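Local coordinates for Cg7008-pa (Drosophila melanogaster, PDB 2WAC), which cleaves DNA and RNA endonucleolytically, associates with the RNA-induced silencing complex and, through this extended Tudor domain, binds peptides carrying symmetrically dimethylated arginine, at residues A[29-32]-A[33-37]; A[136-139]-A[140-144]; A[162-166]-A[167-171]; A[202-205]-A[206-210]. One frame throughout, in Å; residues are numbered along the deposited sequence.

Contact 1: residues A[29-32]-A[33-37]; sequences LESL and MSKLH
Two turns of the long helix 26-42, which runs between the barrel strand 17-22 and the first Tudor strand 57-61, bring L29 and L32 against M33 on one flank and S31 against K35 on another. The helical frame is the usual i to i+4 pattern, with M33 N bonded to L29 O at 2.9 Å and 166°, and L36 N bonded to L32 O at 2.9 Å. On the apolar flank L29 and M33 run side by side, CD1 of L29 lying 4.0 Å from CG of M33. The thioether chain then bends, with chi2 at -61°, and carries its methyl across L32. Leucine and methionine suit this flank because it faces strand 68-77 and the loops around it: L32 meets R70, E109 and Y112, while M33 packs on Y69 and Y88. Y69, R70 and Y88 belong to the region 62-90, which is involved in dimethylarginine binding, so the helix backs that part of the domain. The polar flank needs no such fit, and serine and lysine can stand there at the surface. K35 lies back over the preceding turn, its CE 3.3 Å from OG of S31. The tightest carbon pair is on the apolar side, where CE of M33 presses to 3.4 Å from CD2 of L32.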
ATOM      1  N   LEU A  29      12.811  -2.532 -11.212  1.00 27.05           N
ATOM      2  CA  LEU A  29      11.451  -2.854 -11.652  1.00 26.47           C
ATOM      3  C   LEU A  29      11.229  -2.488 -13.119  1.00 26.11           C
ATOM      4  O   LEU A  29      10.629  -3.258 -13.876  1.00 26.00           O
ATOM      5  CB  LEU A  29      10.410  -2.154 -10.766  1.00 26.44           C
ATOM      6  CG  LEU A  29       8.934  -2.276 -11.174  1.00 26.43           C
ATOM      7  CD1 LEU A  29       8.447  -3.724 -11.125  1.00 26.15           C
ATOM      8  CD2 LEU A  29       8.058  -1.382 -10.313  1.00 26.32           C
ATOM      9  N   GLU A  30      11.713  -1.309 -13.499  1.00 25.71           N
ATOM     10  CA  GLU A  30      11.643  -0.808 -14.872  1.00 25.34           C
ATOM     11  C   GLU A  30      12.223  -1.817 -15.866  1.00 24.97           C
ATOM     12  O   GLU A  30      11.627  -2.083 -16.914  1.00 24.95           O
ATOM     13  CB  GLU A  30      12.376   0.538 -14.958  1.00 25.40           C
ATOM     14  CG  GLU A  30      12.778   0.992 -16.355  1.00 25.81           C
ATOM     15  CD  GLU A  30      13.930   1.982 -16.328  1.00 26.18           C
ATOM     16  OE1 GLU A  30      13.745   3.107 -15.817  1.00 26.68           O
ATOM     17  OE2 GLU A  30      15.021   1.630 -16.823  1.00 26.30           O
ATOM     18  N   SER A  31      13.380  -2.378 -15.515  1.00 24.54           N
ATOM     19  CA  SER A  31      14.062  -3.382 -16.330  1.00 24.19           C
ATOM     20  C   SER A  31      13.282  -4.699 -16.404  1.00 23.95           C
ATOM     21  O   SER A  31      13.166  -5.291 -17.478  1.00 23.96           O
ATOM     22  CB  SER A  31      15.475  -3.625 -15.792  1.00 24.14           C
ATOM     23  OG  SER A  31      16.121  -4.672 -16.493  1.00 24.05           O
ATOM     24  N   LEU A  32      12.759  -5.145 -15.261  1.00 23.66           N
ATOM     25  CA  LEU A  32      11.959  -6.372 -15.173  1.00 23.44           C
ATOM     26  C   LEU A  32      10.696  -6.286 -16.032  1.00 23.29           C
ATOM     27  O   LEU A  32      10.379  -7.220 -16.769  1.00 23.31           O
ATOM     28  CB  LEU A  32      11.595  -6.674 -13.708  1.00 23.39           C
ATOM     29  CG  LEU A  32      11.039  -8.049 -13.299  1.00 23.33           C
ATOM     30  CD1 LEU A  32      11.284  -8.306 -11.819  1.00 23.17           C
ATOM     31  CD2 LEU A  32       9.557  -8.193 -13.608  1.00 23.12           C
ATOM     32  N   MET A  33       9.987  -5.162 -15.931  1.00 23.19           N
ATOM     33  CA  MET A  33       8.747  -4.941 -16.679  1.00 23.13           C
ATOM     34  C   MET A  33       8.969  -4.886 -18.187  1.00 22.97           C
ATOM     35  O   MET A  33       8.102  -5.297 -18.960  1.00 22.85           O
ATOM     36  CB  MET A  33       8.032  -3.674 -16.198  1.00 23.17           C
ATOM     37  CG  MET A  33       7.227  -3.844 -14.906  1.00 23.68           C
ATOM     38  SD  MET A  33       5.895  -5.064 -15.014  1.00 24.38           S
ATOM     39  CE  MET A  33       6.714  -6.513 -14.379  1.00 24.48           C
ATOM     40  N   SER A  34      10.131  -4.380 -18.593  1.00 22.90           N
ATOM     41  CA  SER A  34      10.506  -4.305 -20.004  1.00 22.85           C
ATOM     42  C   SER A  34      10.858  -5.678 -20.577  1.00 22.84           C
ATOM     43  O   SER A  34      10.543  -5.971 -21.733  1.00 22.89           O
ATOM     44  CB  SER A  34      11.671  -3.332 -20.199  1.00 22.83           C
ATOM     45  OG  SER A  34      11.970  -3.161 -21.574  1.00 22.78           O
ATOM     46  N   LYS A  35      11.511  -6.509 -19.769  1.00 22.84           N
ATOM     47  CA  LYS A  35      11.882  -7.863 -20.180  1.00 22.86           C
ATOM     48  C   LYS A  35      10.666  -8.789 -20.204  1.00 22.91           C
ATOM     49  O   LYS A  35      10.560  -9.656 -21.071  1.00 22.90           O
ATOM     50  CB  LYS A  35      12.971  -8.433 -19.266  1.00 22.79           C
ATOM     51  CG  LYS A  35      14.311  -7.718 -19.368  1.00 22.89           C
ATOM     52  CD  LYS A  35      15.302  -8.250 -18.341  1.00 22.97           C
ATOM     53  CE  LYS A  35      16.571  -7.411 -18.299  1.00 23.25           C
ATOM     54  NZ  LYS A  35      17.301  -7.403 -19.600  1.00 23.64           N
ATOM     55  N   LEU A  36       9.758  -8.593 -19.247  1.00 22.98           N
ATOM     56  CA  LEU A  36       8.511  -9.354 -19.173  1.00 23.16           C
ATOM     57  C   LEU A  36       7.592  -9.049 -20.357  1.00 23.26           C
ATOM     58  O   LEU A  36       7.019  -9.965 -20.956  1.00 23.30           O
ATOM     59  CB  LEU A  36       7.791  -9.094 -17.842  1.00 23.09           C
ATOM     60  CG  LEU A  36       6.601  -9.994 -17.479  1.00 23.32           C
ATOM     61  CD1 LEU A  36       7.021 -11.453 -17.319  1.00 23.46           C
ATOM     62  CD2 LEU A  36       5.912  -9.504 -16.219  1.00 23.14           C
ATOM     63  N   HIS A  37       7.456  -7.764 -20.683  1.00 23.48           N
ATOM     64  CA  HIS A  37       6.689  -7.326 -21.849  1.00 23.76           C
ATOM     65  C   HIS A  37       7.202  -7.976 -23.137  1.00 23.92           C
ATOM     66  O   HIS A  37       6.413  -8.496 -23.928  1.00 23.94           O
ATOM     67  CB  HIS A  37       6.722  -5.798 -21.972  1.00 23.79           C
ATOM     68  CG  HIS A  37       6.192  -5.286 -23.275  1.00 24.09           C
ATOM     69  ND1 HIS A  37       4.856  -5.016 -23.482  1.00 24.47           N
ATOM     70  CD2 HIS A  37       6.818  -5.001 -24.442  1.00 24.48           C
ATOM     71  CE1 HIS A  37       4.682  -4.585 -24.718  1.00 24.48           C
ATOM     72  NE2 HIS A  37       5.857  -4.566 -25.322  1.00 24.61           N
TER

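Contact 2: residues A[136-139]-A[140-144]; sequences AFSE and DVLNH
The F137 ring carries the methyl CG2 of V141 over one face, and the H144 ring carries the carbonyl O of L142 over one of its own. V141 CG2 stands 3.8 Å from the F137 ring centroid and 19° off the normal, a CH-pi contact displaced toward the CE1 and CZ rim. With CG of F137 anti to the backbone N, chi1 -178°, the ring swings toward the next turn, where the beta-branched valine offers its methyl. Replacing F137 by an alanine is likely to open a gap beneath V141 CG2 and leave I12, L16, L163 and L176 without the ring they pack on. Beside this pair, S138 OG touches CB and CD2 of L142, each at 3.5 Å. These residues end helix 127-141, the helix between the third and fourth barrel strands of an OB-type fold, as in staphylococcal nuclease. L142 leaves helical geometry, and a type II turn from V141 to H144 follows, with asparagine suited to the positive phi of N143. A water donates to both S138 O (2.8 Å) and L142 O (2.7 Å), so S138 O, which also takes L142 N, is gripped twice. H144 folds back on the helix end: its ND1 gives a hydrogen bond of 2.9 Å to D140 O, arriving 47° out of the carbonyl plane. E139, exposed on the outer side, turns its OE1 to a salt bridge with R135, while the carbons of V141 lean on V9 and F172.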
ATOM      1  N   ALA A 136      -8.162  12.489   1.399  1.00 25.29           N
ATOM      2  CA  ALA A 136      -7.151  13.428   1.888  1.00 24.98           C
ATOM      3  C   ALA A 136      -5.750  12.821   1.927  1.00 24.77           C
ATOM      4  O   ALA A 136      -4.776  13.486   1.579  1.00 24.83           O
ATOM      5  CB  ALA A 136      -7.538  13.963   3.261  1.00 24.99           C
ATOM      6  N   PHE A 137      -5.658  11.560   2.346  1.00 24.52           N
ATOM      7  CA  PHE A 137      -4.371  10.875   2.464  1.00 24.36           C
ATOM      8  C   PHE A 137      -3.779  10.529   1.099  1.00 24.34           C
ATOM      9  O   PHE A 137      -2.565  10.614   0.909  1.00 24.25           O
ATOM     10  CB  PHE A 137      -4.496   9.620   3.336  1.00 24.27           C
ATOM     11  CG  PHE A 137      -3.196   8.878   3.536  1.00 24.06           C
ATOM     12  CD1 PHE A 137      -2.065   9.534   4.020  1.00 23.74           C
ATOM     13  CD2 PHE A 137      -3.110   7.518   3.253  1.00 23.78           C
ATOM     14  CE1 PHE A 137      -0.867   8.848   4.207  1.00 23.70           C
ATOM     15  CE2 PHE A 137      -1.916   6.822   3.443  1.00 23.89           C
ATOM     16  CZ  PHE A 137      -0.794   7.489   3.919  1.00 23.69           C
ATOM     17  N   SER A 138      -4.646  10.150   0.162  1.00 24.33           N
ATOM     18  CA  SER A 138      -4.239   9.863  -1.211  1.00 24.43           C
ATOM     19  C   SER A 138      -3.718  11.106  -1.929  1.00 24.54           C
ATOM     20  O   SER A 138      -2.743  11.033  -2.681  1.00 24.42           O
ATOM     21  CB  SER A 138      -5.398   9.245  -1.997  1.00 24.42           C
ATOM     22  OG  SER A 138      -5.016   8.977  -3.333  1.00 24.62           O
ATOM     23  N   GLU A 139      -4.370  12.244  -1.693  1.00 24.72           N
ATOM     24  CA  GLU A 139      -3.927  13.517  -2.251  1.00 25.04           C
ATOM     25  C   GLU A 139      -2.557  13.914  -1.694  1.00 24.90           C
ATOM     26  O   GLU A 139      -1.741  14.508  -2.400  1.00 24.93           O
ATOM     27  CB  GLU A 139      -4.955  14.618  -1.975  1.00 25.24           C
ATOM     28  CG  GLU A 139      -4.847  15.807  -2.922  1.00 26.39           C
ATOM     29  CD  GLU A 139      -5.734  16.974  -2.523  1.00 28.01           C
ATOM     30  OE1 GLU A 139      -6.834  16.744  -1.977  1.00 28.60           O
ATOM     31  OE2 GLU A 139      -5.326  18.130  -2.762  1.00 28.85           O
ATOM     32  N   ASP A 140      -2.319  13.573  -0.428  1.00 24.84           N
ATOM     33  CA  ASP A 140      -1.047  13.842   0.241  1.00 24.74           C
ATOM     34  C   ASP A 140       0.122  13.038  -0.333  1.00 24.59           C
ATOM     35  O   ASP A 140       1.179  13.602  -0.621  1.00 24.72           O
ATOM     36  CB  ASP A 140      -1.159  13.555   1.746  1.00 24.86           C
ATOM     37  CG  ASP A 140      -1.977  14.597   2.497  1.00 25.26           C
ATOM     38  OD1 ASP A 140      -2.182  15.713   1.971  1.00 25.58           O
ATOM     39  OD2 ASP A 140      -2.409  14.296   3.628  1.00 25.76           O
ATOM     40  N   VAL A 141      -0.068  11.730  -0.503  1.00 24.27           N
ATOM     41  CA  VAL A 141       1.070  10.827  -0.734  1.00 24.08           C
ATOM     42  C   VAL A 141       1.070   9.980  -2.014  1.00 24.00           C
ATOM     43  O   VAL A 141       2.140   9.565  -2.464  1.00 23.73           O
ATOM     44  CB  VAL A 141       1.334   9.890   0.493  1.00 24.05           C
ATOM     45  CG1 VAL A 141       1.530  10.701   1.771  1.00 23.85           C
ATOM     46  CG2 VAL A 141       0.213   8.866   0.667  1.00 23.95           C
ATOM     47  N   LEU A 142      -0.100   9.713  -2.594  1.00 24.10           N
ATOM     48  CA  LEU A 142      -0.161   8.785  -3.733  1.00 24.20           C
ATOM     49  C   LEU A 142       0.691   9.261  -4.914  1.00 24.19           C
ATOM     50  O   LEU A 142       0.529  10.383  -5.398  1.00 24.10           O
ATOM     51  CB  LEU A 142      -1.603   8.487  -4.166  1.00 24.28           C
ATOM     52  CG  LEU A 142      -1.778   7.318  -5.150  1.00 24.22           C
ATOM     53  CD1 LEU A 142      -1.601   5.967  -4.464  1.00 23.93           C
ATOM     54  CD2 LEU A 142      -3.133   7.389  -5.827  1.00 24.43           C
ATOM     55  N   ASN A 143       1.604   8.386  -5.343  1.00 24.19           N
ATOM     56  CA  ASN A 143       2.575   8.646  -6.420  1.00 24.48           C
ATOM     57  C   ASN A 143       3.685   9.637  -6.066  1.00 24.64           C
ATOM     58  O   ASN A 143       4.455  10.054  -6.937  1.00 24.64           O
ATOM     59  CB  ASN A 143       1.880   9.079  -7.719  1.00 24.33           C
ATOM     60  CG  ASN A 143       0.834   8.091  -8.178  1.00 24.50           C
ATOM     61  OD1 ASN A 143      -0.235   8.484  -8.637  1.00 25.47           O
ATOM     62  ND2 ASN A 143       1.134   6.800  -8.061  1.00 23.45           N
ATOM     63  N   HIS A 144       3.772   9.999  -4.789  1.00 24.88           N
ATOM     64  CA  HIS A 144       4.763  10.965  -4.333  1.00 25.17           C
ATOM     65  C   HIS A 144       5.956  10.306  -3.661  1.00 25.00           C
ATOM     66  O   HIS A 144       5.831   9.246  -3.044  1.00 25.23           O
ATOM     67  CB  HIS A 144       4.137  11.983  -3.375  1.00 25.37           C
ATOM     68  CG  HIS A 144       3.120  12.875  -4.015  1.00 26.42           C
ATOM     69  ND1 HIS A 144       2.245  13.646  -3.281  1.00 27.96           N
ATOM     70  CD2 HIS A 144       2.831  13.115  -5.316  1.00 27.20           C
ATOM     71  CE1 HIS A 144       1.467  14.329  -4.103  1.00 27.83           C
ATOM     72  NE2 HIS A 144       1.801  14.021  -5.343  1.00 27.65           N
TER
HETATM   73  O   HOH W   1      -1.697  11.797  -5.136  1.00 18.55           O

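Contact 3: residues A[162-166]-A[167-171]; sequences TLRDP and TTKVD
An Asx turn led by D165 tightens the loop that follows barrel strand 159-164 of the OB-type fold and runs into helix 172-178, and T167, T168 and K169 close round it. D165 OD1 accepts from T167 N at 2.8 Å and from T168 N at 3.0 Å, the two donors reaching it from opposite faces of the carboxylate plane. With CG anti to the backbone N, chi1 -174°, the short aspartate side chain places this oxygen inside the loop. K169 N returns to D165 O at 2.9 Å, and D165 N meets V170 O, so the chain doubles back tightly. T168 adds an ST turn, its OG1 taking V170 N, and K169 adopts a positive phi of 68° to make the bend. The solvent side is the outer turn, where T167, T168 and K169 are exposed. Separately, the aliphatic part of K169 stacks closely across R164 at the surface, CD lying over one guanidinium face at 3.4 Å from CZ. The like charges stand close, NH2 of R164 3.6 Å from NZ of K169, a proximity probably eased because NH2 bonds to Q147 OE1 and R164 also makes a cation-pi contact with Y4. A leucine in place of R164 would probably leave Q147 OE1 without this donor, Y4 without its cation and the lysine chain without its flat support. D171 N-caps helix 172-178, its OD1 bonded to K174 N and its OD2 to Y199 OH, and a water accepts from L163 N at 2.8 Å and donates to D171 OD1 at 2.6 Å.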
ATOM      1  N   THR A 162       5.448   5.499   9.720  1.00 22.53           N
ATOM      2  CA  THR A 162       5.106   6.899   9.480  1.00 22.71           C
ATOM      3  C   THR A 162       5.594   7.320   8.098  1.00 22.90           C
ATOM      4  O   THR A 162       6.534   6.734   7.554  1.00 22.98           O
ATOM      5  CB  THR A 162       5.695   7.858  10.547  1.00 22.67           C
ATOM      6  OG1 THR A 162       7.107   7.647  10.670  1.00 22.49           O
ATOM      7  CG2 THR A 162       5.017   7.648  11.901  1.00 22.51           C
ATOM      8  N   LEU A 163       4.937   8.332   7.537  1.00 23.14           N
ATOM      9  CA  LEU A 163       5.340   8.927   6.268  1.00 23.40           C
ATOM     10  C   LEU A 163       5.559  10.420   6.455  1.00 23.55           C
ATOM     11  O   LEU A 163       4.761  11.097   7.105  1.00 23.50           O
ATOM     12  CB  LEU A 163       4.292   8.674   5.177  1.00 23.33           C
ATOM     13  CG  LEU A 163       4.024   7.229   4.742  1.00 23.69           C
ATOM     14  CD1 LEU A 163       2.929   7.202   3.683  1.00 23.56           C
ATOM     15  CD2 LEU A 163       5.288   6.544   4.226  1.00 24.08           C
ATOM     16  N   ARG A 164       6.641  10.924   5.870  1.00 23.83           N
ATOM     17  CA  ARG A 164       7.080  12.296   6.080  1.00 24.30           C
ATOM     18  C   ARG A 164       7.354  12.982   4.744  1.00 24.34           C
ATOM     19  O   ARG A 164       7.884  12.356   3.823  1.00 24.22           O
ATOM     20  CB  ARG A 164       8.353  12.285   6.932  1.00 24.37           C
ATOM     21  CG  ARG A 164       8.762  13.625   7.495  1.00 25.43           C
ATOM     22  CD  ARG A 164       9.895  13.489   8.508  1.00 26.47           C
ATOM     23  NE  ARG A 164      11.218  13.497   7.886  1.00 27.52           N
ATOM     24  CZ  ARG A 164      12.352  13.748   8.537  1.00 28.10           C
ATOM     25  NH1 ARG A 164      12.335  14.014   9.838  1.00 28.28           N
ATOM     26  NH2 ARG A 164      13.510  13.737   7.887  1.00 28.16           N
ATOM     27  N   ASP A 165       6.992  14.261   4.639  1.00 24.48           N
ATOM     28  CA  ASP A 165       7.376  15.065   3.479  1.00 24.67           C
ATOM     29  C   ASP A 165       8.871  15.378   3.562  1.00 24.71           C
ATOM     30  O   ASP A 165       9.347  15.838   4.597  1.00 24.64           O
ATOM     31  CB  ASP A 165       6.558  16.359   3.392  1.00 24.71           C
ATOM     32  CG  ASP A 165       6.831  17.139   2.115  1.00 25.07           C
ATOM     33  OD1 ASP A 165       7.826  17.893   2.068  1.00 25.39           O
ATOM     34  OD2 ASP A 165       6.045  16.999   1.156  1.00 25.34           O
ATOM     35  N   PRO A 166       9.617  15.131   2.466  1.00 24.83           N
ATOM     36  CA  PRO A 166      11.069  15.330   2.477  1.00 24.85           C
ATOM     37  C   PRO A 166      11.491  16.787   2.669  1.00 24.86           C
ATOM     38  O   PRO A 166      12.595  17.045   3.148  1.00 24.86           O
ATOM     39  CB  PRO A 166      11.510  14.849   1.089  1.00 24.93           C
ATOM     40  CG  PRO A 166      10.363  14.067   0.545  1.00 24.97           C
ATOM     41  CD  PRO A 166       9.136  14.653   1.158  1.00 24.80           C
ATOM     42  N   THR A 167      10.623  17.723   2.293  1.00 24.73           N
ATOM     43  CA  THR A 167      10.958  19.147   2.346  1.00 24.70           C
ATOM     44  C   THR A 167      10.549  19.806   3.668  1.00 24.60           C
ATOM     45  O   THR A 167      11.369  20.458   4.318  1.00 24.56           O
ATOM     46  CB  THR A 167      10.363  19.910   1.135  1.00 24.67           C
ATOM     47  OG1 THR A 167      10.971  19.433  -0.074  1.00 24.87           O
ATOM     48  CG2 THR A 167      10.599  21.413   1.252  1.00 24.77           C
ATOM     49  N   THR A 168       9.289  19.627   4.062  1.00 24.44           N
ATOM     50  CA  THR A 168       8.747  20.284   5.256  1.00 24.34           C
ATOM     51  C   THR A 168       8.944  19.456   6.522  1.00 24.45           C
ATOM     52  O   THR A 168       8.890  19.987   7.634  1.00 24.34           O
ATOM     53  CB  THR A 168       7.238  20.564   5.116  1.00 24.31           C
ATOM     54  OG1 THR A 168       6.531  19.324   5.015  1.00 23.92           O
ATOM     55  CG2 THR A 168       6.949  21.423   3.891  1.00 24.02           C
ATOM     56  N   LYS A 169       9.158  18.155   6.335  1.00 24.42           N
ATOM     57  CA  LYS A 169       9.276  17.178   7.424  1.00 24.54           C
ATOM     58  C   LYS A 169       7.964  16.958   8.193  1.00 24.41           C
ATOM     59  O   LYS A 169       7.974  16.443   9.311  1.00 24.39           O
ATOM     60  CB  LYS A 169      10.444  17.505   8.377  1.00 24.59           C
ATOM     61  CG  LYS A 169      11.784  17.815   7.694  1.00 25.25           C
ATOM     62  CD  LYS A 169      12.238  16.700   6.756  1.00 26.10           C
ATOM     63  CE  LYS A 169      13.566  17.028   6.091  1.00 26.72           C
ATOM     64  NZ  LYS A 169      14.706  17.052   7.051  1.00 27.74           N
ATOM     65  N   VAL A 170       6.840  17.330   7.579  1.00 24.40           N
ATOM     66  CA  VAL A 170       5.522  17.085   8.169  1.00 24.34           C
ATOM     67  C   VAL A 170       5.166  15.599   8.107  1.00 24.12           C
ATOM     68  O   VAL A 170       5.229  14.973   7.044  1.00 24.02           O
ATOM     69  CB  VAL A 170       4.403  17.942   7.503  1.00 24.45           C
ATOM     70  CG1 VAL A 170       3.022  17.546   8.022  1.00 24.60           C
ATOM     71  CG2 VAL A 170       4.644  19.427   7.749  1.00 24.82           C
ATOM     72  N   ASP A 171       4.820  15.052   9.272  1.00 23.91           N
ATOM     73  CA  ASP A 171       4.276  13.706   9.418  1.00 23.70           C
ATOM     74  C   ASP A 171       2.849  13.698   8.859  1.00 23.71           C
ATOM     75  O   ASP A 171       1.954  14.330   9.426  1.00 23.69           O
ATOM     76  CB  ASP A 171       4.293  13.327  10.911  1.00 23.65           C
ATOM     77  CG  ASP A 171       3.714  11.944  11.199  1.00 23.46           C
ATOM     78  OD1 ASP A 171       2.987  11.382  10.357  1.00 24.13           O
ATOM     79  OD2 ASP A 171       3.979  11.418  12.299  1.00 23.57           O
TER
HETATM   80  O   HOH W   2       2.654   9.168   8.956  1.00 11.56           O

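Contact 4: residues A[202-205]-A[206-210]; sequences AQEA and ARVAH
E204, A205 and A206 carry most of this contact in the last turns of helix 193-208: E204 pairs with R207, A205 with A209, and A206 with A202 and Q203. E204 reaches one turn on to R207, an i to i+3 pair in which the two chains run side by side, pointing the same way. The salt bridge is firmest between R207 NE and E204 OE2, at 3.0 Å; NE approaches the syn side of the oxygen, 35° out of the carboxylate plane. OE1 adds two weak bonds, each of 3.4 Å, from NE and NH2 of R207. The carboxylate and guanidinium planes lie 41° apart, so the pairing is skewed rather than flat. The glutamate chain bends at chi2, -63°, which brings the carboxylate alongside an arginine that itself bends at chi3. R207, close to the C-terminal end of the helix, is likely to be favourably placed toward the negative end of the helix dipole. A205 and A206 contribute little bulk beyond their backbones: A206 N bonds to A202 O at 3.1 Å, and A209 N to A205 O at 3.0 Å. The helix stops in a Schellman motif, H210 taking positive phi and returning its N to R207 O. W214 of the C-terminal loop lies against A206, whose small side chain probably leaves room for the indole, and also touches Q203 and R207. On the inner side A202 and Q203 pack on V177 of helix 172-178, and Q203 OE1 accepts from A184 N of the short strand 183-184.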
ATOM      1  N   ALA A 202      -2.478  16.130  19.200  1.00 23.48           N
ATOM      2  CA  ALA A 202      -2.979  16.592  17.906  1.00 23.44           C
ATOM      3  C   ALA A 202      -4.495  16.404  17.794  1.00 23.47           C
ATOM      4  O   ALA A 202      -5.202  17.307  17.338  1.00 23.28           O
ATOM      5  CB  ALA A 202      -2.262  15.879  16.767  1.00 23.45           C
ATOM      6  N   GLN A 203      -4.982  15.236  18.220  1.00 23.59           N
ATOM      7  CA  GLN A 203      -6.423  14.957  18.257  1.00 23.93           C
ATOM      8  C   GLN A 203      -7.154  15.963  19.141  1.00 24.09           C
ATOM      9  O   GLN A 203      -8.220  16.468  18.776  1.00 24.06           O
ATOM     10  CB  GLN A 203      -6.701  13.527  18.742  1.00 23.86           C
ATOM     11  CG  GLN A 203      -8.185  13.218  18.910  1.00 24.22           C
ATOM     12  CD  GLN A 203      -8.455  11.805  19.380  1.00 24.65           C
ATOM     13  OE1 GLN A 203      -8.433  10.862  18.592  1.00 24.99           O
ATOM     14  NE2 GLN A 203      -8.730  11.655  20.670  1.00 25.21           N
ATOM     15  N   GLU A 204      -6.561  16.247  20.299  1.00 24.34           N
ATOM     16  CA  GLU A 204      -7.098  17.213  21.253  1.00 24.66           C
ATOM     17  C   GLU A 204      -7.183  18.628  20.694  1.00 24.56           C
ATOM     18  O   GLU A 204      -8.151  19.342  20.956  1.00 24.54           O
ATOM     19  CB  GLU A 204      -6.271  17.210  22.540  1.00 24.77           C
ATOM     20  CG  GLU A 204      -6.898  16.417  23.674  1.00 25.86           C
ATOM     21  CD  GLU A 204      -8.228  16.995  24.126  1.00 27.09           C
ATOM     22  OE1 GLU A 204      -8.304  18.219  24.371  1.00 27.80           O
ATOM     23  OE2 GLU A 204      -9.201  16.222  24.240  1.00 28.13           O
ATOM     24  N   ALA A 205      -6.162  19.025  19.936  1.00 24.57           N
ATOM     25  CA  ALA A 205      -6.125  20.337  19.297  1.00 24.60           C
ATOM     26  C   ALA A 205      -7.240  20.477  18.263  1.00 24.61           C
ATOM     27  O   ALA A 205      -7.906  21.513  18.195  1.00 24.63           O
ATOM     28  CB  ALA A 205      -4.767  20.575  18.653  1.00 24.78           C
ATOM     29  N   ALA A 206      -7.436  19.423  17.470  1.00 24.48           N
ATOM     30  CA  ALA A 206      -8.508  19.365  16.475  1.00 24.42           C
ATOM     31  C   ALA A 206      -9.883  19.408  17.136  1.00 24.41           C
ATOM     32  O   ALA A 206     -10.818  20.007  16.596  1.00 24.27           O
ATOM     33  CB  ALA A 206      -8.371  18.115  15.616  1.00 24.36           C
ATOM     34  N   ARG A 207      -9.992  18.774  18.307  1.00 24.42           N
ATOM     35  CA  ARG A 207     -11.220  18.796  19.100  1.00 24.52           C
ATOM     36  C   ARG A 207     -11.538  20.211  19.592  1.00 24.49           C
ATOM     37  O   ARG A 207     -12.659  20.693  19.415  1.00 24.42           O
ATOM     38  CB  ARG A 207     -11.131  17.825  20.284  1.00 24.56           C
ATOM     39  CG  ARG A 207     -12.458  17.630  21.022  1.00 24.97           C
ATOM     40  CD  ARG A 207     -12.286  17.025  22.418  1.00 25.37           C
ATOM     41  NE  ARG A 207     -11.556  17.897  23.346  1.00 25.98           N
ATOM     42  CZ  ARG A 207     -12.058  18.980  23.941  1.00 26.13           C
ATOM     43  NH1 ARG A 207     -13.310  19.367  23.715  1.00 26.30           N
ATOM     44  NH2 ARG A 207     -11.299  19.688  24.767  1.00 26.03           N
ATOM     45  N   VAL A 208     -10.550  20.866  20.199  1.00 24.45           N
ATOM     46  CA  VAL A 208     -10.718  22.232  20.704  1.00 24.38           C
ATOM     47  C   VAL A 208     -11.069  23.201  19.565  1.00 24.31           C
ATOM     48  O   VAL A 208     -11.900  24.095  19.736  1.00 24.24           O
ATOM     49  CB  VAL A 208      -9.467  22.713  21.498  1.00 24.40           C
ATOM     50  CG1 VAL A 208      -9.584  24.184  21.890  1.00 24.50           C
ATOM     51  CG2 VAL A 208      -9.268  21.856  22.746  1.00 24.31           C
ATOM     52  N   ALA A 209     -10.453  22.994  18.402  1.00 24.28           N
ATOM     53  CA  ALA A 209     -10.690  23.832  17.224  1.00 24.19           C
ATOM     54  C   ALA A 209     -11.978  23.486  16.465  1.00 24.07           C
ATOM     55  O   ALA A 209     -12.329  24.169  15.498  1.00 24.14           O
ATOM     56  CB  ALA A 209      -9.486  23.779  16.285  1.00 24.24           C
ATOM     57  N   HIS A 210     -12.671  22.436  16.909  1.00 23.87           N
ATOM     58  CA  HIS A 210     -13.913  21.955  16.282  1.00 23.68           C
ATOM     59  C   HIS A 210     -13.752  21.646  14.792  1.00 23.55           C
ATOM     60  O   HIS A 210     -14.587  22.034  13.968  1.00 23.43           O
ATOM     61  CB  HIS A 210     -15.077  22.928  16.532  1.00 23.76           C
ATOM     62  CG  HIS A 210     -15.636  22.854  17.918  1.00 23.91           C
ATOM     63  ND1 HIS A 210     -16.863  22.291  18.198  1.00 24.08           N
ATOM     64  CD2 HIS A 210     -15.127  23.255  19.107  1.00 24.16           C
ATOM     65  CE1 HIS A 210     -17.089  22.359  19.497  1.00 24.36           C
ATOM     66  NE2 HIS A 210     -16.051  22.938  20.072  1.00 24.47           N
TER

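Overall arrangement
Contacts 2 and 3 are neighbours in the OB-type part, their centres about 12 Å apart, and they meet where F137 CZ packs on L163 CD1 at 3.7 Å; both also lean on helix 172-178. Contact 2 is partly buried and mainly apolar, whereas contact 3 is a surface loop built from backbone and carboxylate bonds. Contact 4 is partly buried, with most of its residues exposed, at the end of helix 193-208, and its main side-chain link is an ion pair; it too touches helix 172-178. Contact 1, centred about 48 Å from contact 4, joins a long helix to the Tudor strands; it is partly buried, L32 and L36 inside, E30, S34 and K35 exposed. Its apolar side resembles that of contact 2.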